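Local coordinates for bartonella effector protein (Bep) substrate of VirB T4SS (Bartonella sp. 1-1C, PDB 4PY3) that probably transfers AMP from ATP to threonine or tyrosine hydroxyls of target proteins through its N-terminal FIC domain, at residues R190-G195 with K205-L210. Sequence-based numbering, arbitrary orientation.
Sequences RACIDG and KEMKSL
A191 meets M207 where helix 185-197 packs against helix 205-214. Their CA atoms lie 5.0 Å apart, and the short axes run roughly antiparallel, at 148° and 8.2 Å. The small A191 side chain points at the other helix and allows this close approach. M207 does not aim straight across. Its CG stands anti to the backbone N (chi1 -169°), and the chain then bends at both chi2 and chi3. The bends swing the methyl end back toward helix 185-197. M207 CE comes to 3.6 Å from A191 CB and also touches the backbone there, at A191 C and C192 N. SD passes alongside the same A191 methyl. C192 directs its CB away from the partner helix, yet its SG still reaches M207 CE, at 4.0 Å. L210, one turn after M207, adds a looser apolar touch through CD2 to A191 CB.

E206 occupies the more polar flank. Its CB lies 4.2 Å from A191 CB, and the chain bends at chi2 toward R190. OE2 approaches NE at the edge of the R190 guanidinium, close to its plane. The carboxylate plane is turned 75° from that group. E206 OE2 lies 3.7 Å from R190 NE, a long salt bridge rather than a hydrogen bond. D194 approaches E206 from another side, with OD2 3.7 Å from E206 CB. The two carboxylates do not touch.

M207 also packs on A143, F146 and V147 of helix 135-152, so the methionine joins three helices within the helical bundle of the Fic domain. No hydrogen bond links the two segments. Apolar packing of A191 with M207 and with the aliphatic part of E206 probably supplies most of the cohesion. R190 may partly offset the charge of E206. D194 OD2 and E206 OE2, 5.0 Å apart, may disfavour both being charged.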
loop_
_atom_site.group_PDB
_atom_site.type_symbol
_atom_site.label_atom_id
_atom_site.label_comp_id
_atom_site.label_asym_id
_atom_site.label_seq_id
_atom_site.Cartn_x
_atom_site.Cartn_y
_atom_site.Cartn_z
ATOM N N ARG A 190 -1.626 9.463 -11.234
ATOM C CA ARG A 190 -0.873 9.713 -12.466
ATOM C C ARG A 190 0.574 9.218 -12.341
ATOM O O ARG A 190 1.103 8.587 -13.255
ATOM C CB ARG A 190 -0.856 11.215 -12.804
ATOM C CG ARG A 190 -0.306 11.479 -14.204
ATOM C CD ARG A 190 -0.549 12.896 -14.736
ATOM N NE ARG A 190 -0.334 13.931 -13.721
ATOM C CZ ARG A 190 -1.296 14.543 -13.021
ATOM N NH1 ARG A 190 -2.585 14.249 -13.192
ATOM N NH2 ARG A 190 -0.963 15.470 -12.135
ATOM N N ALA A 191 1.195 9.490 -11.198
ATOM C CA ALA A 191 2.561 9.049 -10.948
ATOM C C ALA A 191 2.655 7.532 -10.879
ATOM O O ALA A 191 3.588 6.935 -11.416
ATOM C CB ALA A 191 3.086 9.681 -9.668
ATOM N N CYS A 192 1.688 6.894 -10.212
ATOM C CA CYS A 192 1.670 5.434 -10.143
ATOM C C CYS A 192 1.552 4.840 -11.542
ATOM O O CYS A 192 2.239 3.866 -11.870
ATOM C CB CYS A 192 0.538 4.943 -9.232
ATOM S SG CYS A 192 0.833 5.320 -7.484
ATOM N N ILE A 193 0.668 5.417 -12.356
ATOM C CA ILE A 193 0.418 4.902 -13.704
ATOM C C ILE A 193 1.671 5.040 -14.563
ATOM O O ILE A 193 2.088 4.071 -15.208
ATOM C CB ILE A 193 -0.806 5.583 -14.356
ATOM C CG1 ILE A 193 -2.086 5.179 -13.528
ATOM C CG2 ILE A 193 -0.866 5.227 -15.844
ATOM C CD1 ILE A 193 -3.476 5.494 -14.073
ATOM N N ASP A 194 2.292 6.221 -14.533
ATOM C CA ASP A 194 3.562 6.434 -15.225
ATOM C C ASP A 194 4.588 5.399 -14.807
ATOM O O ASP A 194 5.270 4.807 -15.645
ATOM C CB ASP A 194 4.114 7.841 -14.962
ATOM C CG ASP A 194 3.438 8.909 -15.798
ATOM O OD1 ASP A 194 2.533 8.583 -16.595
ATOM O OD2 ASP A 194 3.811 10.081 -15.678
ATOM N N GLY A 195 4.670 5.162 -13.505
ATOM C CA GLY A 195 5.559 4.142 -12.957
ATOM C C GLY A 195 5.393 2.754 -13.563
ATOM O O GLY A 195 6.362 1.991 -13.634
ATOM N N LYS A 205 9.958 9.441 -13.032
ATOM C CA LYS A 205 10.087 10.903 -13.063
ATOM C C LYS A 205 8.954 11.608 -12.317
ATOM O O LYS A 205 9.197 12.353 -11.362
ATOM C CB LYS A 205 10.290 11.429 -14.502
ATOM C CG LYS A 205 11.632 11.032 -15.071
ATOM C CD LYS A 205 12.804 11.771 -14.452
ATOM C CE LYS A 205 14.123 11.048 -14.679
ATOM N NZ LYS A 205 14.410 10.123 -13.549
ATOM N N GLU A 206 7.712 11.324 -12.699
ATOM C CA GLU A 206 6.580 11.940 -12.007
ATOM C C GLU A 206 6.502 11.591 -10.530
ATOM O O GLU A 206 5.998 12.383 -9.759
ATOM C CB GLU A 206 5.262 11.655 -12.666
ATOM C CG GLU A 206 4.187 12.731 -12.548
ATOM C CD GLU A 206 4.377 14.051 -13.287
ATOM O OE1 GLU A 206 5.516 14.557 -13.435
ATOM O OE2 GLU A 206 3.325 14.611 -13.694
ATOM N N MET A 207 6.973 10.409 -10.153
ATOM C CA MET A 207 6.974 10.008 -8.750
ATOM C C MET A 207 8.019 10.811 -7.988
ATOM O O MET A 207 7.776 11.253 -6.868
ATOM C CB MET A 207 7.236 8.496 -8.609
ATOM C CG MET A 207 6.993 7.941 -7.210
ATOM S SD MET A 207 5.278 8.083 -6.677
ATOM C CE MET A 207 4.483 6.941 -7.814
ATOM N N LYS A 208 9.188 10.971 -8.597
ATOM C CA LYS A 208 10.236 11.847 -8.045
ATOM C C LYS A 208 9.728 13.256 -7.847
ATOM O O LYS A 208 9.900 13.839 -6.786
ATOM C CB LYS A 208 11.450 11.890 -8.950
ATOM N N SER A 209 9.096 13.792 -8.882
ATOM C CA SER A 209 8.499 15.127 -8.829
ATOM C C SER A 209 7.479 15.255 -7.692
ATOM O O SER A 209 7.501 16.230 -6.945
ATOM C CB SER A 209 7.853 15.463 -10.178
ATOM O OG SER A 209 6.973 16.565 -10.070
ATOM N N LEU A 210 6.607 14.263 -7.563
ATOM C CA LEU A 210 5.637 14.226 -6.467
ATOM C C LEU A 210 6.328 14.227 -5.110
ATOM O O LEU A 210 5.983 15.005 -4.227
ATOM C CB LEU A 210 4.743 12.985 -6.581
ATOM C CG LEU A 210 3.788 12.710 -5.412
ATOM C CD1 LEU A 210 2.682 13.752 -5.350
ATOM C CD2 LEU A 210 3.190 11.318 -5.528
#